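Long-range contacts in eukaryotic translation initiation factor 2D (Homo sapiens, PDB 5W2F), which delivers tRNA to the P-site of the eukaryotic ribosome without GTP during translation initiation, this C-terminal piece containing its SWIB/MDM2 and SUI1 domains: residues A144-R149 against G179-E184; I113-A118 against N173-L178. All blocks are in the same frame, centred on the assembly; numbering follows the deposited sequence.

Interaction 1. Residues A144-R149 against G179-E184; sequences AILQQR and GWLLLE. With FMT (formic acid), chain C.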
loop_
_atom_site.group_PDB
_atom_site.type_symbol
_atom_site.label_atom_id
_atom_site.label_comp_id
_atom_site.label_asym_id
_atom_site.label_seq_id
_atom_site.Cartn_x
_atom_site.Cartn_y
_atom_site.Cartn_z
ATOM N N ALA A 144 -16.017 19.434 -1.820
ATOM C CA ALA A 144 -16.180 20.887 -1.693
ATOM C C ALA A 144 -15.268 21.650 -2.659
ATOM O O ALA A 144 -15.699 22.581 -3.342
ATOM C CB ALA A 144 -15.976 21.352 -0.253
ATOM N N ILE A 145 -14.018 21.231 -2.741
ATOM C CA ILE A 145 -13.071 21.834 -3.667
ATOM C C ILE A 145 -13.568 21.700 -5.118
ATOM O O ILE A 145 -13.552 22.669 -5.889
ATOM C CB ILE A 145 -11.675 21.187 -3.526
ATOM C CG1 ILE A 145 -11.034 21.548 -2.179
ATOM C CG2 ILE A 145 -10.776 21.599 -4.684
ATOM C CD1 ILE A 145 -9.871 20.653 -1.811
ATOM N N LEU A 146 -13.998 20.495 -5.481
ATOM C CA LEU A 146 -14.457 20.255 -6.838
ATOM C C LEU A 146 -15.777 20.951 -7.164
ATOM O O LEU A 146 -15.980 21.363 -8.304
ATOM C CB LEU A 146 -14.580 18.759 -7.129
ATOM C CG LEU A 146 -13.243 18.021 -7.170
ATOM C CD1 LEU A 146 -13.506 16.535 -7.330
ATOM C CD2 LEU A 146 -12.402 18.511 -8.339
ATOM N N GLN A 147 -16.673 21.100 -6.189
ATOM C CA GLN A 147 -17.925 21.816 -6.455
ATOM C C GLN A 147 -17.624 23.253 -6.932
ATOM O O GLN A 147 -18.252 23.743 -7.885
ATOM C CB GLN A 147 -18.845 21.782 -5.229
ATOM C CG GLN A 147 -20.264 22.324 -5.459
ATOM C CD GLN A 147 -21.270 21.833 -4.410
ATOM O OE1 GLN A 147 -21.728 20.678 -4.418
ATOM N NE2 GLN A 147 -21.623 22.708 -3.518
ATOM N N GLN A 148 -16.641 23.897 -6.302
ATOM C CA GLN A 148 -16.177 25.227 -6.714
ATOM C C GLN A 148 -15.409 25.198 -8.032
ATOM O O GLN A 148 -15.716 25.978 -8.926
ATOM C CB GLN A 148 -15.293 25.845 -5.625
ATOM C CG GLN A 148 -14.826 27.278 -5.891
ATOM C CD GLN A 148 -15.962 28.290 -5.878
ATOM O OE1 GLN A 148 -16.176 29.018 -6.855
ATOM N NE2 GLN A 148 -16.699 28.340 -4.773
ATOM N N ARG A 149 -14.429 24.292 -8.150
ATOM C CA ARG A 149 -13.553 24.221 -9.334
ATOM C C ARG A 149 -14.349 23.880 -10.586
ATOM O O ARG A 149 -14.132 24.478 -11.647
ATOM C CB ARG A 149 -12.442 23.178 -9.140
ATOM C CG ARG A 149 -11.336 23.159 -10.202
ATOM C CD ARG A 149 -10.388 24.342 -10.040
ATOM N NE ARG A 149 -9.212 24.256 -10.913
ATOM C CZ ARG A 149 -8.128 25.026 -10.806
ATOM N NH1 ARG A 149 -7.122 24.855 -11.653
ATOM N NH2 ARG A 149 -8.029 25.971 -9.858
ATOM N N GLY A 179 -7.507 15.580 -12.693
ATOM C CA GLY A 179 -6.095 15.619 -13.051
ATOM C C GLY A 179 -5.384 16.772 -12.375
ATOM O O GLY A 179 -4.331 16.588 -11.752
ATOM N N TRP A 180 -5.979 17.961 -12.440
ATOM C CA TRP A 180 -5.410 19.106 -11.740
ATOM C C TRP A 180 -5.273 18.829 -10.240
ATOM O O TRP A 180 -4.208 19.006 -9.648
ATOM C CB TRP A 180 -6.264 20.350 -11.984
ATOM C CG TRP A 180 -6.011 21.429 -10.991
ATOM C CD1 TRP A 180 -4.936 22.261 -10.949
ATOM C CD2 TRP A 180 -6.805 21.736 -9.827
ATOM N NE1 TRP A 180 -5.019 23.089 -9.857
ATOM C CE2 TRP A 180 -6.161 22.794 -9.157
ATOM C CE3 TRP A 180 -8.008 21.243 -9.316
ATOM C CZ2 TRP A 180 -6.675 23.361 -7.989
ATOM C CZ3 TRP A 180 -8.508 21.792 -8.129
ATOM C CH2 TRP A 180 -7.842 22.844 -7.491
ATOM N N LEU A 181 -6.368 18.426 -9.628
ATOM C CA LEU A 181 -6.401 18.295 -8.182
ATOM C C LEU A 181 -5.398 17.260 -7.705
ATOM O O LEU A 181 -4.618 17.513 -6.776
ATOM C CB LEU A 181 -7.813 17.933 -7.705
ATOM C CG LEU A 181 -8.000 17.844 -6.177
ATOM C CD1 LEU A 181 -7.660 19.174 -5.515
ATOM C CD2 LEU A 181 -9.400 17.400 -5.771
ATOM N N LEU A 182 -5.412 16.088 -8.326
ATOM C CA LEU A 182 -4.608 14.980 -7.852
ATOM C C LEU A 182 -3.142 15.085 -8.255
ATOM O O LEU A 182 -2.273 14.795 -7.442
ATOM C CB LEU A 182 -5.194 13.651 -8.328
ATOM C CG LEU A 182 -6.614 13.379 -7.873
ATOM C CD1 LEU A 182 -7.129 12.069 -8.465
ATOM C CD2 LEU A 182 -6.787 13.374 -6.354
ATOM N N LEU A 183 -2.867 15.464 -9.502
ATOM C CA LEU A 183 -1.484 15.517 -9.986
ATOM C C LEU A 183 -0.791 16.814 -9.644
ATOM O O LEU A 183 0.387 16.814 -9.352
ATOM C CB LEU A 183 -1.423 15.341 -11.508
ATOM C CG LEU A 183 -2.014 14.042 -12.060
ATOM C CD1 LEU A 183 -1.938 14.056 -13.580
ATOM C CD2 LEU A 183 -1.258 12.839 -11.537
ATOM N N GLU A 184 -1.503 17.930 -9.726
ATOM C CA GLU A 184 -0.870 19.232 -9.533
ATOM C C GLU A 184 -0.979 19.670 -8.080
ATOM O O GLU A 184 0.037 19.935 -7.433
ATOM C CB GLU A 184 -1.450 20.267 -10.486
ATOM C CG GLU A 184 -1.202 19.985 -11.953
ATOM C CD GLU A 184 -1.802 21.071 -12.857
ATOM O OE1 GLU A 184 -1.633 22.281 -12.563
ATOM O OE2 GLU A 184 -2.466 20.718 -13.861
HETATM C C FMT C . -8.257 22.351 -14.010
HETATM O O1 FMT C . -7.258 23.058 -13.947
HETATM O O2 FMT C . -9.091 22.373 -12.978
#

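Interaction 2. Residues I113-A118 against N173-L178; sequences IDITLA and NQVHHL. With FMT (formic acid), chain C; FMT (formic acid), chain D.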
loop_
_atom_site.group_PDB
_atom_site.type_symbol
_atom_site.label_atom_id
_atom_site.label_comp_id
_atom_site.label_asym_id
_atom_site.label_seq_id
_atom_site.Cartn_x
_atom_site.Cartn_y
_atom_site.Cartn_z
ATOM N N ILE A 113 -6.369 5.325 -7.229
ATOM C CA ILE A 113 -7.568 6.178 -7.307
ATOM C C ILE A 113 -8.207 5.912 -8.670
ATOM O O ILE A 113 -7.507 5.902 -9.689
ATOM C CB ILE A 113 -7.219 7.653 -7.170
ATOM C CG1 ILE A 113 -6.711 7.925 -5.762
ATOM C CG2 ILE A 113 -8.431 8.516 -7.488
ATOM C CD1 ILE A 113 -6.080 9.282 -5.565
ATOM N N ASP A 114 -9.505 5.635 -8.669
ATOM C CA ASP A 114 -10.250 5.383 -9.895
ATOM C C ASP A 114 -11.180 6.549 -10.158
ATOM O O ASP A 114 -12.004 6.895 -9.314
ATOM C CB ASP A 114 -11.091 4.093 -9.817
ATOM C CG ASP A 114 -10.288 2.878 -9.446
ATOM O OD1 ASP A 114 -9.229 2.641 -10.054
ATOM O OD2 ASP A 114 -10.724 2.168 -8.505
ATOM N N ILE A 115 -11.061 7.105 -11.348
ATOM C CA ILE A 115 -11.912 8.189 -11.839
ATOM C C ILE A 115 -12.659 7.677 -13.049
ATOM O O ILE A 115 -12.027 7.288 -14.031
ATOM C CB ILE A 115 -11.108 9.424 -12.258
ATOM C CG1 ILE A 115 -10.196 9.917 -11.143
ATOM C CG2 ILE A 115 -12.035 10.525 -12.746
ATOM C CD1 ILE A 115 -9.031 10.694 -11.664
ATOM N N THR A 116 -13.984 7.641 -12.966
ATOM C CA THR A 116 -14.777 7.041 -13.994
ATOM C C THR A 116 -15.951 7.940 -14.395
ATOM O O THR A 116 -16.612 8.510 -13.529
ATOM C CB THR A 116 -15.258 5.698 -13.442
ATOM O OG1 THR A 116 -14.111 4.953 -12.962
ATOM C CG2 THR A 116 -16.026 4.940 -14.481
ATOM N N LEU A 117 -16.209 8.002 -15.692
ATOM C CA LEU A 117 -17.396 8.653 -16.231
ATOM C C LEU A 117 -18.492 7.621 -16.290
ATOM O O LEU A 117 -18.251 6.478 -16.671
ATOM C CB LEU A 117 -17.096 9.212 -17.622
ATOM C CG LEU A 117 -16.132 10.380 -17.582
ATOM C CD1 LEU A 117 -15.572 10.668 -18.971
ATOM C CD2 LEU A 117 -16.795 11.625 -16.998
ATOM N N ALA A 118 -19.696 8.034 -15.915
ATOM C CA ALA A 118 -20.847 7.148 -15.890
ATOM C C ALA A 118 -22.092 7.908 -16.270
ATOM O O ALA A 118 -22.098 9.139 -16.308
ATOM C CB ALA A 118 -21.020 6.538 -14.509
ATOM N N ASN A 173 -18.810 15.942 -16.816
ATOM C CA ASN A 173 -17.541 15.330 -17.194
ATOM C C ASN A 173 -16.419 16.181 -16.650
ATOM O O ASN A 173 -16.085 17.233 -17.210
ATOM C CB ASN A 173 -17.474 15.195 -18.699
ATOM C CG ASN A 173 -16.222 14.481 -19.173
ATOM O OD1 ASN A 173 -15.226 14.404 -18.443
ATOM N ND2 ASN A 173 -16.258 13.973 -20.408
ATOM N N GLN A 174 -15.840 15.724 -15.536
ATOM C CA GLN A 174 -14.924 16.551 -14.757
ATOM C C GLN A 174 -13.550 15.938 -14.604
ATOM O O GLN A 174 -12.774 16.368 -13.740
ATOM C CB GLN A 174 -15.522 16.841 -13.375
ATOM C CG GLN A 174 -16.959 17.348 -13.422
ATOM C CD GLN A 174 -17.143 18.669 -14.160
ATOM O OE1 GLN A 174 -16.183 19.378 -14.488
ATOM N NE2 GLN A 174 -18.405 19.017 -14.399
ATOM N N VAL A 175 -13.240 14.941 -15.440
ATOM C CA VAL A 175 -11.999 14.178 -15.276
ATOM C C VAL A 175 -10.759 15.083 -15.285
ATOM O O VAL A 175 -9.837 14.901 -14.477
ATOM C CB VAL A 175 -11.885 13.082 -16.338
ATOM C CG1 VAL A 175 -10.605 12.268 -16.162
ATOM C CG2 VAL A 175 -13.109 12.175 -16.349
ATOM N N HIS A 176 -10.751 16.063 -16.179
ATOM C CA HIS A 176 -9.626 17.001 -16.268
ATOM C C HIS A 176 -9.390 17.784 -14.987
ATOM O O HIS A 176 -8.250 18.061 -14.627
ATOM C CB HIS A 176 -9.780 17.921 -17.474
ATOM C CG HIS A 176 -11.052 18.709 -17.492
ATOM N ND1 HIS A 176 -12.286 18.117 -17.680
ATOM C CD2 HIS A 176 -11.285 20.041 -17.355
ATOM C CE1 HIS A 176 -13.224 19.053 -17.650
ATOM N NE2 HIS A 176 -12.639 20.232 -17.482
ATOM N N HIS A 177 -10.454 18.096 -14.266
ATOM C CA HIS A 177 -10.307 18.776 -12.987
ATOM C C HIS A 177 -9.702 17.867 -11.917
ATOM O O HIS A 177 -8.975 18.345 -11.038
ATOM C CB HIS A 177 -11.645 19.336 -12.519
ATOM C CG HIS A 177 -12.175 20.427 -13.393
ATOM N ND1 HIS A 177 -11.491 21.602 -13.633
ATOM C CD2 HIS A 177 -13.333 20.514 -14.089
ATOM C CE1 HIS A 177 -12.213 22.368 -14.433
ATOM N NE2 HIS A 177 -13.344 21.740 -14.709
ATOM N N LEU A 178 -10.014 16.573 -11.973
ATOM C CA LEU A 178 -9.340 15.623 -11.082
ATOM C C LEU A 178 -7.859 15.505 -11.414
ATOM O O LEU A 178 -7.046 15.302 -10.518
ATOM C CB LEU A 178 -9.972 14.230 -11.114
ATOM C CG LEU A 178 -11.171 14.003 -10.216
ATOM C CD1 LEU A 178 -10.772 14.145 -8.750
ATOM C CD2 LEU A 178 -12.333 14.917 -10.566
HETATM C C FMT C . -8.257 22.351 -14.010
HETATM O O1 FMT C . -7.258 23.058 -13.947
HETATM O O2 FMT C . -9.091 22.373 -12.978
HETATM C C FMT D . -19.638 15.053 -22.545
HETATM O O1 FMT D . -18.679 14.832 -21.843
HETATM O O2 FMT D . -20.175 14.015 -23.158
#

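Interaction 1. Residues A144-R149 against G179-E184
The guanidinium of R149 lies flat over one face of the W180 indole, the two planes only 8° apart, in a cation-pi stack that joins the two helices of the SUI1 domain. This domain has the alpha/beta fold of the eIF1 family, and helices 139-150 and 175-185 belong to its helical layer beside the mixed sheet. The short segments run more antiparallel than parallel, at 130°, with axes 11.6 Å apart, a wide spacing bridged by long side chains. R149 CZ sits 3.6 Å from the centroid of the six-membered ring of W180, while CD of the same arginine adds a CH-pi contact over that ring. Two torsions bring it there: CG is anti to the backbone N (chi1 -171°), and a bend at chi2 (74°) folds the chain back over the indole. An arginine suits this partly open edge because its flat cation can stack on carbon through a face and still spend its N-H groups in its own plane. A formate, probably from the crystallisation liquor, takes two of them, NE giving to O2 and NH1 to O1 in nearly straight bonds, a bidentate pair that should fix the rotation of the group and partly balance its charge.

Deeper down the chemistry turns apolar. The CG2 methyl of I145 meets the edge of the indole and also touches L181 CD1 at 4.0 Å. L146, buried, brings CG and CD2 against L181 CD2; branched leucines fill such an interior without any polar group to satisfy. Y186 touches both I145 and L181. Back at the stack, R149 NH1 lies over W180 NE1, 3.3 Å away; both are donors, each directing its hydrogens along its own plane, and they form no hydrogen bond.

Interaction 2. Residues I113-A118 against N173-L178
N173 turns one face of its side-chain amide to L117, whose two methyls lie over it, CD2 3.5 Å from OD1 and CD1 nearest ND2. With CG anti to the backbone N (chi1 -176°), the asparagine reaches toward the strand, and its ND2 donates to O1 of a formate at 2.9 Å; K125 NZ is also hydrogen-bonded to this formate, probably from the crystallisation liquor. An amide suits this partly exposed end of the contact, since its flat face packs on leucine methyls while an N-H in its plane is spent on a polar partner.

Q174 stands at the N-cap of helix 175-185. Its backbone N is held by T127 OG1; the side chain leads away from 113-118, with NE2 bonded to the carbonyl of Q171.

V175 starts the helix and sits between two strand residues. Its CG2 reaches both L117 CG (3.7 Å) and I115 CG2, while CG1 meets only the latter, at 4.1 Å; the beta-branched valine fills this space with two methyls. This is the helix-on-sheet layer of the SUI1 alpha/beta fold: strand 113-121 of the mixed sheet turns I115 and L117 to the helix, and T116 between them points away.

H177, on another side of the helix, faces R149. Its ND1 gives a 2.6 Å bond, at 167°, to O2 of the formate that R149 also grips, the oxygen lying in the plane of the imidazole.

L178, one turn on from V175, returns to the strand. I115 extends its CD1 methyl to within 3.7 Å of L178 CB, and L182 also packs on I115.

How the interactions relate
Helix 175-185 serves both contacts, using different flanks: interaction 2 sets its first turn on strand 113-121, and interaction 1 sets its middle, at W180 and L181, against helix 139-150. The two patches meet where L146 CD1 touches L178 CD2 at 3.8 Å and where L182 reaches I113 and I115, making one continuous apolar interior. Each has a buried half and a more open border, and the borders differ. In interaction 1 a charged guanidinium stacks on an indole; in interaction 2 a neutral amide offers its face to leucine methyls. One formate, probably from the crystallisation liquor, sits between R149 and H177 and accepts hydrogen bonds from both, and the two side chains also pack together.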